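Protein (superoxide dismutase) (Aquifex pyrophilus, PDB 1COJ) destroys superoxide radicals by converting them to hydrogen peroxide and oxygen at a protein-bound iron, one per subunit of a homotetramer. Local coordinates at residues A[85-90]-A[191-196]; A[121-126]-A[175-180]; A[126-131]-A[143-148]; A[158-163]-A[182-187]. All coordinates share one frame; numbering follows the deposited sequence.

Contact 1: residues A[85-90]-A[191-196]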
loop_
_atom_site.group_PDB
_atom_site.type_symbol
_atom_site.label_atom_id
_atom_site.label_comp_id
_atom_site.label_asym_id
_atom_site.label_seq_id
_atom_site.Cartn_x
_atom_site.Cartn_y
_atom_site.Cartn_z
ATOM N N PHE A 85 -12.682 21.363 4.044
ATOM C CA PHE A 85 -13.903 22.163 4.019
ATOM C C PHE A 85 -13.750 23.457 4.811
ATOM O O PHE A 85 -14.181 24.525 4.368
ATOM C CB PHE A 85 -15.079 21.361 4.580
ATOM C CG PHE A 85 -15.493 20.199 3.721
ATOM C CD1 PHE A 85 -15.779 20.382 2.372
ATOM C CD2 PHE A 85 -15.611 18.922 4.265
ATOM C CE1 PHE A 85 -16.179 19.317 1.577
ATOM C CE2 PHE A 85 -16.012 17.847 3.477
ATOM C CZ PHE A 85 -16.297 18.045 2.131
ATOM N N GLY A 86 -13.096 23.359 5.966
ATOM C CA GLY A 86 -12.894 24.508 6.828
ATOM C C GLY A 86 -12.112 25.671 6.254
ATOM O O GLY A 86 -12.199 26.790 6.764
ATOM N N MET A 87 -11.361 25.434 5.188
ATOM C CA MET A 87 -10.581 26.507 4.597
ATOM C C MET A 87 -11.146 27.026 3.278
ATOM O O MET A 87 -10.450 27.726 2.543
ATOM C CB MET A 87 -9.121 26.079 4.417
ATOM C CG MET A 87 -8.901 24.968 3.400
ATOM S SD MET A 87 -7.159 24.597 3.168
ATOM C CE MET A 87 -6.664 25.963 2.151
ATOM N N LEU A 88 -12.400 26.693 2.981
ATOM C CA LEU A 88 -13.039 27.144 1.745
ATOM C C LEU A 88 -14.169 28.141 2.010
ATOM O O LEU A 88 -15.046 27.895 2.842
ATOM C CB LEU A 88 -13.578 25.948 0.950
ATOM C CG LEU A 88 -12.537 24.985 0.367
ATOM C CD1 LEU A 88 -13.216 23.718 -0.112
ATOM C CD2 LEU A 88 -11.768 25.650 -0.766
ATOM N N THR A 89 -14.112 29.289 1.332
ATOM C CA THR A 89 -15.136 30.334 1.444
ATOM C C THR A 89 -15.408 30.821 0.032
ATOM O O THR A 89 -14.476 30.932 -0.765
ATOM C CB THR A 89 -14.666 31.552 2.295
ATOM O OG1 THR A 89 -13.844 31.095 3.368
ATOM C CG2 THR A 89 -15.814 32.258 2.902
ATOM N N PRO A 90 -16.679 31.119 -0.298
ATOM C CA PRO A 90 -17.027 31.592 -1.642
ATOM C C PRO A 90 -16.199 32.789 -2.110
ATOM O O PRO A 90 -16.217 33.851 -1.495
ATOM C CB PRO A 90 -18.522 31.922 -1.522
ATOM C CG PRO A 90 -18.740 32.105 -0.039
ATOM C CD PRO A 90 -17.888 31.013 0.537
ATOM N N ASP A 191 -7.618 33.648 6.050
ATOM C CA ASP A 191 -7.689 33.973 7.471
ATOM C C ASP A 191 -7.443 32.674 8.237
ATOM O O ASP A 191 -6.696 32.646 9.216
ATOM C CB ASP A 191 -9.066 34.535 7.837
ATOM C CG ASP A 191 -9.281 35.958 7.338
ATOM O OD1 ASP A 191 -8.397 36.514 6.655
ATOM O OD2 ASP A 191 -10.345 36.529 7.644
ATOM N N VAL A 192 -8.052 31.595 7.747
ATOM C CA VAL A 192 -7.919 30.267 8.344
ATOM C C VAL A 192 -6.480 29.755 8.221
ATOM O O VAL A 192 -5.868 29.355 9.214
ATOM C CB VAL A 192 -8.904 29.259 7.681
ATOM C CG1 VAL A 192 -8.626 27.836 8.150
ATOM C CG2 VAL A 192 -10.340 29.635 8.023
ATOM N N VAL A 193 -5.934 29.814 7.010
ATOM C CA VAL A 193 -4.568 29.358 6.759
ATOM C C VAL A 193 -3.543 30.151 7.576
ATOM O O VAL A 193 -2.632 29.568 8.165
ATOM C CB VAL A 193 -4.214 29.437 5.253
ATOM C CG1 VAL A 193 -2.789 28.952 5.012
ATOM C CG2 VAL A 193 -5.205 28.610 4.445
ATOM N N ASN A 194 -3.700 31.471 7.631
ATOM C CA ASN A 194 -2.775 32.316 8.385
ATOM C C ASN A 194 -2.775 31.960 9.867
ATOM O O ASN A 194 -1.722 31.963 10.516
ATOM C CB ASN A 194 -3.111 33.799 8.206
ATOM C CG ASN A 194 -2.847 34.304 6.794
ATOM O OD1 ASN A 194 -3.270 35.400 6.437
ATOM N ND2 ASN A 194 -2.157 33.513 5.989
ATOM N N GLU A 195 -3.955 31.652 10.403
ATOM C CA GLU A 195 -4.070 31.278 11.805
ATOM C C GLU A 195 -3.376 29.946 12.046
ATOM O O GLU A 195 -2.676 29.776 13.045
ATOM C CB GLU A 195 -5.530 31.182 12.238
ATOM C CG GLU A 195 -5.679 30.622 13.645
ATOM C CD GLU A 195 -7.077 30.752 14.200
ATOM O OE1 GLU A 195 -7.201 31.191 15.362
ATOM O OE2 GLU A 195 -8.048 30.412 13.488
ATOM N N ARG A 196 -3.581 29.004 11.131
ATOM C CA ARG A 196 -2.953 27.693 11.233
ATOM C C ARG A 196 -1.438 27.870 11.276
ATOM O O ARG A 196 -0.754 27.244 12.085
ATOM C CB ARG A 196 -3.333 26.815 10.040
ATOM C CG ARG A 196 -4.788 26.390 10.005
ATOM C CD ARG A 196 -5.058 25.489 8.811
ATOM N NE ARG A 196 -6.467 25.113 8.709
ATOM C CZ ARG A 196 -7.020 24.559 7.633
ATOM N NH1 ARG A 196 -6.290 24.307 6.559
ATOM N NH2 ARG A 196 -8.319 24.301 7.615
#
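M87 lies against R196 and V193 where the end of helix 63-86, the second arm of the alpha-hairpin of Fe/Mn superoxide dismutases, meets the start of helix 190-207 of the C-terminal domain. M87 lies just past the helix. Its CG sits between the backbone N and the carbonyl carbon (chi1 67°), which sends the chain toward helix 190-207, and a bend at chi3 (-77°) turns the CE methyl onto V193 CG2. SD approaches R196 NH1 at 3.5 Å, crossing the arginine at about a right angle, while M87 CE rests 3.8 Å from V193 CG2. Nearer the backbone, M87 CB lies 3.7 Å from R196 NH2. The arginine reaches this spot with its chain extended from CG to NE, and its hydrogen bonds go elsewhere: NH1 to L159 O of strand 157-163 and NH2 to L83 O, one turn back in helix 63-86. It thus ties hairpin helix, sheet and C-terminal helix together, and a leucine here would probably leave L159 O and L83 O without these donors and take away the group that SD and CB of M87 rest beside. The apolar side of the contact is finished by V192 and I160, the latter touching M87 and V193. V192 adds its two methyls to G86, CG2 lying 3.6 Å from G86 O and CG1 4.0 Å from the same oxygen.

Contact 2: residues A[121-126]-A[175-180]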
loop_
_atom_site.group_PDB
_atom_site.type_symbol
_atom_site.label_atom_id
_atom_site.label_comp_id
_atom_site.label_asym_id
_atom_site.label_seq_id
_atom_site.Cartn_x
_atom_site.Cartn_y
_atom_site.Cartn_z
ATOM N N ALA A 121 1.909 18.458 -7.070
ATOM C CA ALA A 121 1.634 17.391 -6.110
ATOM C C ALA A 121 0.183 16.937 -6.232
ATOM O O ALA A 121 -0.106 15.744 -6.156
ATOM C CB ALA A 121 1.934 17.856 -4.683
ATOM N N ALA A 122 -0.722 17.888 -6.453
ATOM C CA ALA A 122 -2.141 17.577 -6.600
ATOM C C ALA A 122 -2.394 16.741 -7.855
ATOM O O ALA A 122 -3.307 15.916 -7.891
ATOM C CB ALA A 122 -2.964 18.859 -6.638
ATOM N N MET A 123 -1.590 16.968 -8.887
ATOM C CA MET A 123 -1.719 16.218 -10.131
ATOM C C MET A 123 -1.011 14.863 -10.057
ATOM O O MET A 123 -1.403 13.916 -10.734
ATOM C CB MET A 123 -1.146 17.022 -11.304
ATOM C CG MET A 123 -2.025 18.178 -11.782
ATOM S SD MET A 123 -3.646 17.631 -12.371
ATOM C CE MET A 123 -3.219 16.816 -13.866
ATOM N N ALA A 124 0.034 14.784 -9.236
ATOM C CA ALA A 124 0.826 13.564 -9.094
ATOM C C ALA A 124 0.304 12.553 -8.081
ATOM O O ALA A 124 0.666 11.375 -8.151
ATOM C CB ALA A 124 2.278 13.922 -8.763
ATOM N N PHE A 125 -0.529 12.998 -7.142
ATOM C CA PHE A 125 -1.048 12.098 -6.121
ATOM C C PHE A 125 -2.504 11.687 -6.194
ATOM O O PHE A 125 -3.377 12.456 -6.585
ATOM C CB PHE A 125 -0.637 12.571 -4.732
ATOM C CG PHE A 125 0.818 12.368 -4.474
ATOM C CD1 PHE A 125 1.280 11.182 -3.904
ATOM C CD2 PHE A 125 1.742 13.311 -4.906
ATOM C CE1 PHE A 125 2.644 10.941 -3.779
ATOM C CE2 PHE A 125 3.101 13.084 -4.789
ATOM C CZ PHE A 125 3.555 11.896 -4.225
ATOM N N ARG A 126 -2.741 10.440 -5.810
ATOM C CA ARG A 126 -4.052 9.821 -5.878
ATOM C C ARG A 126 -5.012 10.089 -4.728
ATOM O O ARG A 126 -6.184 9.712 -4.813
ATOM C CB ARG A 126 -3.870 8.316 -6.077
ATOM C CG ARG A 126 -2.950 7.997 -7.252
ATOM C CD ARG A 126 -2.469 6.551 -7.271
ATOM N NE ARG A 126 -1.484 6.360 -8.336
ATOM C CZ ARG A 126 -0.739 5.269 -8.500
ATOM N NH1 ARG A 126 -0.850 4.241 -7.671
ATOM N NH2 ARG A 126 0.133 5.214 -9.497
ATOM N N ASN A 175 -13.264 13.721 -15.313
ATOM C CA ASN A 175 -11.837 13.388 -15.258
ATOM C C ASN A 175 -10.878 14.582 -15.202
ATOM O O ASN A 175 -9.687 14.397 -14.935
ATOM C CB ASN A 175 -11.454 12.546 -16.473
ATOM C CG ASN A 175 -11.633 13.302 -17.772
ATOM O OD1 ASN A 175 -12.756 13.487 -18.234
ATOM N ND2 ASN A 175 -10.536 13.766 -18.352
ATOM N N LYS A 176 -11.372 15.784 -15.488
ATOM C CA LYS A 176 -10.532 16.983 -15.517
ATOM C C LYS A 176 -10.150 17.568 -14.159
ATOM O O LYS A 176 -10.834 18.450 -13.634
ATOM C CB LYS A 176 -11.198 18.064 -16.370
ATOM C CG LYS A 176 -11.537 17.610 -17.780
ATOM C CD LYS A 176 -12.291 18.684 -18.560
ATOM C CE LYS A 176 -13.681 18.972 -17.976
ATOM N NZ LYS A 176 -14.624 17.814 -18.090
ATOM N N ARG A 177 -8.996 17.151 -13.649
ATOM C CA ARG A 177 -8.506 17.623 -12.357
ATOM C C ARG A 177 -7.937 19.054 -12.335
ATOM O O ARG A 177 -8.184 19.800 -11.388
ATOM C CB ARG A 177 -7.482 16.632 -11.782
ATOM C CG ARG A 177 -7.070 16.927 -10.347
ATOM C CD ARG A 177 -6.085 15.903 -9.812
ATOM N NE ARG A 177 -6.677 14.572 -9.674
ATOM C CZ ARG A 177 -6.015 13.496 -9.257
ATOM N NH1 ARG A 177 -4.732 13.585 -8.922
ATOM N NH2 ARG A 177 -6.633 12.323 -9.186
ATOM N N PRO A 178 -7.182 19.460 -13.376
ATOM C CA PRO A 178 -6.612 20.821 -13.395
ATOM C C PRO A 178 -7.582 21.978 -13.115
ATOM O O PRO A 178 -7.285 22.852 -12.293
ATOM C CB PRO A 178 -5.993 20.909 -14.786
ATOM C CG PRO A 178 -5.525 19.517 -15.015
ATOM C CD PRO A 178 -6.694 18.685 -14.531
ATOM N N PRO A 179 -8.739 22.020 -13.800
ATOM C CA PRO A 179 -9.662 23.123 -13.531
ATOM C C PRO A 179 -10.183 23.103 -12.093
ATOM O O PRO A 179 -10.504 24.152 -11.537
ATOM C CB PRO A 179 -10.776 22.907 -14.557
ATOM C CG PRO A 179 -10.719 21.440 -14.836
ATOM C CD PRO A 179 -9.248 21.172 -14.894
ATOM N N TYR A 180 -10.246 21.920 -11.493
ATOM C CA TYR A 180 -10.703 21.787 -10.114
ATOM C C TYR A 180 -9.667 22.396 -9.171
ATOM O O TYR A 180 -10.018 23.098 -8.218
ATOM C CB TYR A 180 -10.955 20.312 -9.776
ATOM C CG TYR A 180 -10.851 19.977 -8.304
ATOM C CD1 TYR A 180 -11.780 20.467 -7.382
ATOM C CD2 TYR A 180 -9.815 19.168 -7.830
ATOM C CE1 TYR A 180 -11.677 20.157 -6.017
ATOM C CE2 TYR A 180 -9.701 18.853 -6.472
ATOM C CZ TYR A 180 -10.632 19.349 -5.572
ATOM O OH TYR A 180 -10.514 19.038 -4.236
#
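M123 lays its thioether across the ring of P178, with CE 3.7 Å from P178 CG and SD 3.9 Å from P178 CD. The two side chains cross at about a right angle. Bends at chi2 (-61°) and chi3 fold the methionine back, so its sulfur also passes alongside the aliphatic part of R177, with SD 3.9 Å from R177 CD. Further along the arginine lies the polar part of the contact, the join between the last turn of helix 111-124 and the first turn of helix 177-186 in the C-terminal domain. R177 NH1 meets two carbonyl oxygens at the C-terminal end of helix 111-124. The bond to A122 O is 2.9 Å long with an N-H...O angle of 144°; NH1 lies in the plane of that carbonyl, although the oxygen is tilted somewhat out of the guanidinium plane. The second bond, to F125 O at 2.9 Å, is weak and badly bent. F125 is where the chain leaves helical geometry, and its oxygen is also bonded to T164 OG1. NH2 of the arginine goes on to Y169 OH, so the guanidinium is held from several directions. A methionine in place of R177 would probably leave A122 O without this donor and the helix end less firmly joined to helix 177-186. A positive group set among the carbonyls at the C-terminal end of a helix is likely to be stabilised by the helix dipole.

Contact 3: residues A[126-131]-A[143-148]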
loop_
_atom_site.group_PDB
_atom_site.type_symbol
_atom_site.label_atom_id
_atom_site.label_comp_id
_atom_site.label_asym_id
_atom_site.label_seq_id
_atom_site.Cartn_x
_atom_site.Cartn_y
_atom_site.Cartn_z
ATOM N N ARG A 126 -2.741 10.440 -5.810
ATOM C CA ARG A 126 -4.052 9.821 -5.878
ATOM C C ARG A 126 -5.012 10.089 -4.728
ATOM O O ARG A 126 -6.184 9.712 -4.813
ATOM C CB ARG A 126 -3.870 8.316 -6.077
ATOM C CG ARG A 126 -2.950 7.997 -7.252
ATOM C CD ARG A 126 -2.469 6.551 -7.271
ATOM N NE ARG A 126 -1.484 6.360 -8.336
ATOM C CZ ARG A 126 -0.739 5.269 -8.500
ATOM N NH1 ARG A 126 -0.850 4.241 -7.671
ATOM N NH2 ARG A 126 0.133 5.214 -9.497
ATOM N N GLY A 127 -4.530 10.741 -3.674
ATOM C CA GLY A 127 -5.380 11.018 -2.531
ATOM C C GLY A 127 -5.466 12.458 -2.062
ATOM O O GLY A 127 -6.563 13.024 -1.989
ATOM N N TRP A 128 -4.325 13.040 -1.697
ATOM C CA TRP A 128 -4.271 14.417 -1.196
ATOM C C TRP A 128 -2.932 15.074 -1.513
ATOM O O TRP A 128 -1.944 14.394 -1.783
ATOM C CB TRP A 128 -4.419 14.442 0.339
ATOM C CG TRP A 128 -5.662 13.809 0.894
ATOM C CD1 TRP A 128 -5.879 12.480 1.102
ATOM C CD2 TRP A 128 -6.858 14.479 1.318
ATOM N NE1 TRP A 128 -7.130 12.281 1.618
ATOM C CE2 TRP A 128 -7.755 13.495 1.766
ATOM C CE3 TRP A 128 -7.251 15.823 1.362
ATOM C CZ2 TRP A 128 -9.032 13.800 2.261
ATOM C CZ3 TRP A 128 -8.523 16.135 1.855
ATOM C CH2 TRP A 128 -9.394 15.127 2.297
ATOM N N ALA A 129 -2.908 16.398 -1.447
ATOM C CA ALA A 129 -1.695 17.183 -1.642
ATOM C C ALA A 129 -1.727 18.133 -0.447
ATOM O O ALA A 129 -2.711 18.853 -0.244
ATOM C CB ALA A 129 -1.744 17.956 -2.948
ATOM N N ILE A 130 -0.686 18.090 0.377
ATOM C CA ILE A 130 -0.629 18.916 1.575
ATOM C C ILE A 130 0.598 19.814 1.693
ATOM O O ILE A 130 1.710 19.402 1.358
ATOM C CB ILE A 130 -0.669 18.022 2.846
ATOM C CG1 ILE A 130 -1.951 17.187 2.869
ATOM C CG2 ILE A 130 -0.590 18.873 4.109
ATOM C CD1 ILE A 130 -2.033 16.196 4.019
ATOM N N LEU A 131 0.377 21.064 2.094
ATOM C CA LEU A 131 1.470 21.996 2.353
ATOM C C LEU A 131 1.438 22.100 3.867
ATOM O O LEU A 131 0.407 22.470 4.439
ATOM C CB LEU A 131 1.221 23.390 1.757
ATOM C CG LEU A 131 2.265 24.435 2.202
ATOM C CD1 LEU A 131 3.637 24.112 1.615
ATOM C CD2 LEU A 131 1.845 25.833 1.793
ATOM N N ASN A 143 3.601 17.510 0.952
ATOM C CA ASN A 143 3.446 16.082 1.205
ATOM C C ASN A 143 2.265 15.539 0.394
ATOM O O ASN A 143 1.126 15.971 0.574
ATOM C CB ASN A 143 3.208 15.880 2.711
ATOM C CG ASN A 143 3.050 14.413 3.123
ATOM O OD1 ASN A 143 2.530 14.135 4.205
ATOM N ND2 ASN A 143 3.534 13.479 2.304
ATOM N N GLY A 144 2.542 14.637 -0.536
ATOM C CA GLY A 144 1.477 14.052 -1.330
ATOM C C GLY A 144 1.083 12.709 -0.741
ATOM O O GLY A 144 1.946 11.950 -0.291
ATOM N N LEU A 145 -0.210 12.407 -0.736
ATOM C CA LEU A 145 -0.704 11.147 -0.194
ATOM C C LEU A 145 -1.482 10.399 -1.270
ATOM O O LEU A 145 -2.172 11.017 -2.089
ATOM C CB LEU A 145 -1.649 11.392 0.990
ATOM C CG LEU A 145 -1.344 12.423 2.078
ATOM C CD1 LEU A 145 -2.389 12.298 3.171
ATOM C CD2 LEU A 145 0.026 12.226 2.658
ATOM N N ASP A 146 -1.378 9.072 -1.277
ATOM C CA ASP A 146 -2.124 8.275 -2.246
ATOM C C ASP A 146 -3.478 7.829 -1.699
ATOM O O ASP A 146 -4.310 7.291 -2.433
ATOM C CB ASP A 146 -1.310 7.072 -2.723
ATOM C CG ASP A 146 -0.591 7.339 -4.032
ATOM O OD1 ASP A 146 0.073 6.420 -4.537
ATOM O OD2 ASP A 146 -0.696 8.466 -4.565
ATOM N N ALA A 147 -3.689 8.071 -0.408
ATOM C CA ALA A 147 -4.930 7.730 0.289
ATOM C C ALA A 147 -4.903 8.488 1.615
ATOM O O ALA A 147 -3.903 9.117 1.943
ATOM C CB ALA A 147 -5.021 6.220 0.530
ATOM N N HIS A 148 -5.984 8.425 2.387
ATOM C CA HIS A 148 -6.035 9.133 3.668
ATOM C C HIS A 148 -4.886 8.747 4.597
ATOM O O HIS A 148 -4.376 9.587 5.337
ATOM C CB HIS A 148 -7.350 8.847 4.409
ATOM C CG HIS A 148 -8.582 9.101 3.599
ATOM N ND1 HIS A 148 -8.757 10.226 2.827
ATOM C CD2 HIS A 148 -9.724 8.375 3.464
ATOM C CE1 HIS A 148 -9.942 10.187 2.244
ATOM N NE2 HIS A 148 -10.548 9.071 2.616
#
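W128 and L145 pair across the antiparallel beta hairpin of strands 128-134 and 139-145, and a classic beta bulge marks where it ends, since G127 and W128 both face L145. W128 N bonds L145 O at 3.0 Å; the bond from G127 N to the same oxygen is weak. The side chain starts at CB, which rests against L145 CG and CD1. With CG anti to the carbonyl carbon (chi1 -57°), the ring swings toward the segment 143-148: W128 CD1 passes L145 CD1 at 4.1 Å and has A147 O at its edge, 4.0 Å away. One atom on, W128 NE1 gives its hydrogen to H148 ND1 at 2.9 Å, an N-H...N angle of 153°, lying close to the plane of both rings although those planes are inclined at 52°. W128 CZ2, on the benzo ring next to CE2, also lies 3.6 Å from H148 ND1. H148 NE2 is bonded to Y35 OH, so the histidine is fixed at both ends, and W128 meets H81 of the iron site edge-to-face. As a second-shell residue the tryptophan probably helps shape the metal pocket. I130 and N143 form a hydrogen-bonded pair, and I130 CD1 touches L145 CD1. At the opposite end D146, whose carboxylate is salt-bridged to R65 of the second subunit, receives the R126 backbone: R126 N reaches D146 OD2 at 3.1 Å, on the anti side and well out of the carboxylate plane.

Contact 4: residues A[158-163]-A[182-187]; sequences PLIVID and DAFFKN. With FE (Fe (III) ion), chain B.
V161 O faces the end of the F184 ring, 3.4 Å from CZ, and although it is buried here this carbonyl has no hydrogen-bond partner anywhere in the model. The contact packs helix 177-186 against strand 157-163 of the three-stranded antiparallel sheet in the C-terminal domain; the axes of segments 160-163 and 182-186 run at 143°. F184, with CG anti to its backbone N (chi1 175°), pushes its ring between alternate strand residues. I162 CG1 lies over one face in a CH-pi contact, offset toward the rim and 3.7 Å from F184 CE2, and I160 CG2 meets the edge near the ring plane at 4.1 Å from the same carbon. I162 CD1 reaches on to F185, crossing that side chain at about a right angle. Before this, L159 and I160 both face L131 in a classic beta bulge, where the chain turns a corner. The strand then ends at D163, a ligand of the iron together with H27, H81 and H167, so the helix packs behind a strand that carries metal. D163 OD2 binds the iron at 1.9 Å; D163 OD1 is held by Y165 N and takes a weak 2.9 Å bond from the water that itself sits 2.0 Å from the iron.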
loop_
_atom_site.group_PDB
_atom_site.type_symbol
_atom_site.label_atom_id
_atom_site.label_comp_id
_atom_site.label_asym_id
_atom_site.label_seq_id
_atom_site.Cartn_x
_atom_site.Cartn_y
_atom_site.Cartn_z
ATOM N N PRO A 158 -0.485 20.392 9.053
ATOM C CA PRO A 158 -1.130 20.817 7.800
ATOM C C PRO A 158 -1.590 22.265 7.755
ATOM O O PRO A 158 -2.262 22.735 8.671
ATOM C CB PRO A 158 -2.344 19.885 7.700
ATOM C CG PRO A 158 -2.058 18.779 8.677
ATOM C CD PRO A 158 -1.365 19.481 9.795
ATOM N N LEU A 159 -1.270 22.950 6.662
ATOM C CA LEU A 159 -1.676 24.336 6.485
ATOM C C LEU A 159 -2.688 24.376 5.352
ATOM O O LEU A 159 -3.778 24.921 5.509
ATOM C CB LEU A 159 -0.478 25.230 6.152
ATOM C CG LEU A 159 0.682 25.256 7.154
ATOM C CD1 LEU A 159 1.730 26.250 6.692
ATOM C CD2 LEU A 159 0.190 25.610 8.552
ATOM N N ILE A 160 -2.321 23.807 4.206
ATOM C CA ILE A 160 -3.213 23.757 3.046
ATOM C C ILE A 160 -3.401 22.290 2.666
ATOM O O ILE A 160 -2.420 21.557 2.496
ATOM C CB ILE A 160 -2.641 24.534 1.830
ATOM C CG1 ILE A 160 -2.527 26.025 2.157
ATOM C CG2 ILE A 160 -3.520 24.307 0.595
ATOM C CD1 ILE A 160 -1.946 26.868 1.022
ATOM N N VAL A 161 -4.657 21.868 2.539
ATOM C CA VAL A 161 -4.983 20.484 2.206
ATOM C C VAL A 161 -5.896 20.404 0.980
ATOM O O VAL A 161 -6.992 20.966 0.976
ATOM C CB VAL A 161 -5.681 19.786 3.405
ATOM C CG1 VAL A 161 -6.027 18.361 3.063
ATOM C CG2 VAL A 161 -4.781 19.822 4.630
ATOM N N ILE A 162 -5.438 19.715 -0.060
ATOM C CA ILE A 162 -6.218 19.563 -1.283
ATOM C C ILE A 162 -6.610 18.103 -1.475
ATOM O O ILE A 162 -5.754 17.217 -1.517
ATOM C CB ILE A 162 -5.433 20.014 -2.544
ATOM C CG1 ILE A 162 -4.831 21.405 -2.338
ATOM C CG2 ILE A 162 -6.361 20.023 -3.762
ATOM C CD1 ILE A 162 -4.024 21.911 -3.530
ATOM N N ASP A 163 -7.912 17.862 -1.569
ATOM C CA ASP A 163 -8.447 16.524 -1.776
ATOM C C ASP A 163 -8.357 16.194 -3.266
ATOM O O ASP A 163 -8.900 16.929 -4.092
ATOM C CB ASP A 163 -9.917 16.479 -1.339
ATOM C CG ASP A 163 -10.472 15.068 -1.276
ATOM O OD1 ASP A 163 -9.748 14.111 -1.622
ATOM O OD2 ASP A 163 -11.627 14.905 -0.841
ATOM N N ASP A 182 -7.560 24.757 -9.856
ATOM C CA ASP A 182 -7.625 26.208 -10.006
ATOM C C ASP A 182 -8.793 26.755 -9.189
ATOM O O ASP A 182 -8.652 27.762 -8.493
ATOM C CB ASP A 182 -7.799 26.605 -11.478
ATOM C CG ASP A 182 -6.564 26.319 -12.314
ATOM O OD1 ASP A 182 -5.445 26.349 -11.763
ATOM O OD2 ASP A 182 -6.712 26.072 -13.531
ATOM N N ALA A 183 -9.936 26.078 -9.260
ATOM C CA ALA A 183 -11.124 26.496 -8.523
ATOM C C ALA A 183 -10.857 26.469 -7.019
ATOM O O ALA A 183 -11.271 27.373 -6.299
ATOM C CB ALA A 183 -12.312 25.611 -8.878
ATOM N N PHE A 184 -10.128 25.455 -6.556
ATOM C CA PHE A 184 -9.796 25.340 -5.136
ATOM C C PHE A 184 -9.033 26.589 -4.678
ATOM O O PHE A 184 -9.350 27.181 -3.641
ATOM C CB PHE A 184 -8.958 24.080 -4.865
ATOM C CG PHE A 184 -8.484 23.971 -3.441
ATOM C CD1 PHE A 184 -9.267 23.341 -2.480
ATOM C CD2 PHE A 184 -7.262 24.520 -3.055
ATOM C CE1 PHE A 184 -8.843 23.268 -1.152
ATOM C CE2 PHE A 184 -6.832 24.451 -1.734
ATOM C CZ PHE A 184 -7.625 23.822 -0.782
ATOM N N PHE A 185 -8.031 26.986 -5.453
ATOM C CA PHE A 185 -7.243 28.166 -5.122
ATOM C C PHE A 185 -8.055 29.463 -5.090
ATOM O O PHE A 185 -7.716 30.386 -4.349
ATOM C CB PHE A 185 -6.051 28.295 -6.068
ATOM C CG PHE A 185 -4.881 27.434 -5.679
ATOM C CD1 PHE A 185 -3.959 27.883 -4.737
ATOM C CD2 PHE A 185 -4.715 26.168 -6.227
ATOM C CE1 PHE A 185 -2.886 27.083 -4.346
ATOM C CE2 PHE A 185 -3.645 25.357 -5.842
ATOM C CZ PHE A 185 -2.732 25.816 -4.900
ATOM N N LYS A 186 -9.133 29.522 -5.870
ATOM C CA LYS A 186 -9.987 30.711 -5.914
ATOM C C LYS A 186 -10.842 30.864 -4.662
ATOM O O LYS A 186 -11.337 31.956 -4.377
ATOM C CB LYS A 186 -10.933 30.674 -7.119
ATOM C CG LYS A 186 -10.291 30.837 -8.472
ATOM C CD LYS A 186 -11.364 31.149 -9.506
ATOM C CE LYS A 186 -10.824 31.107 -10.928
ATOM N NZ LYS A 186 -10.543 29.715 -11.384
ATOM N N ASN A 187 -11.025 29.784 -3.912
ATOM C CA ASN A 187 -11.862 29.841 -2.723
ATOM C C ASN A 187 -11.140 29.671 -1.395
ATOM O O ASN A 187 -11.780 29.402 -0.376
ATOM C CB ASN A 187 -12.984 28.808 -2.832
ATOM C CG ASN A 187 -13.911 29.086 -3.989
ATOM O OD1 ASN A 187 -13.769 28.531 -5.070
ATOM N ND2 ASN A 187 -14.880 29.939 -3.757
HETATM FE FE FE B . -12.825 13.537 -0.131
HETATM O O HOH W 1 -11.248 12.318 0.052
#

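How the contacts relate
Along the chain, contact 1 opens at the end of the alpha-hairpin and closes last; contacts 2, 3 and 4 fall between its segments, all in the C-terminal domain. The sheet is central: contact 3 pairs strands 128-134 and 139-145, while contact 4 uses strand 157-163 on the other side of 128-134. Contacts 2 and 4 share helix 177-186, their segments alternate in sequence, and Y180 OH bonds D163 O between them. Contacts 2 and 3 share R126, their centres 11 Å apart; contacts 1 and 4 are closest, at 9 Å, and contacts 1 and 2 farthest, at 21 Å. Together they probably help hold both domains around the sheet whose D163 binds iron.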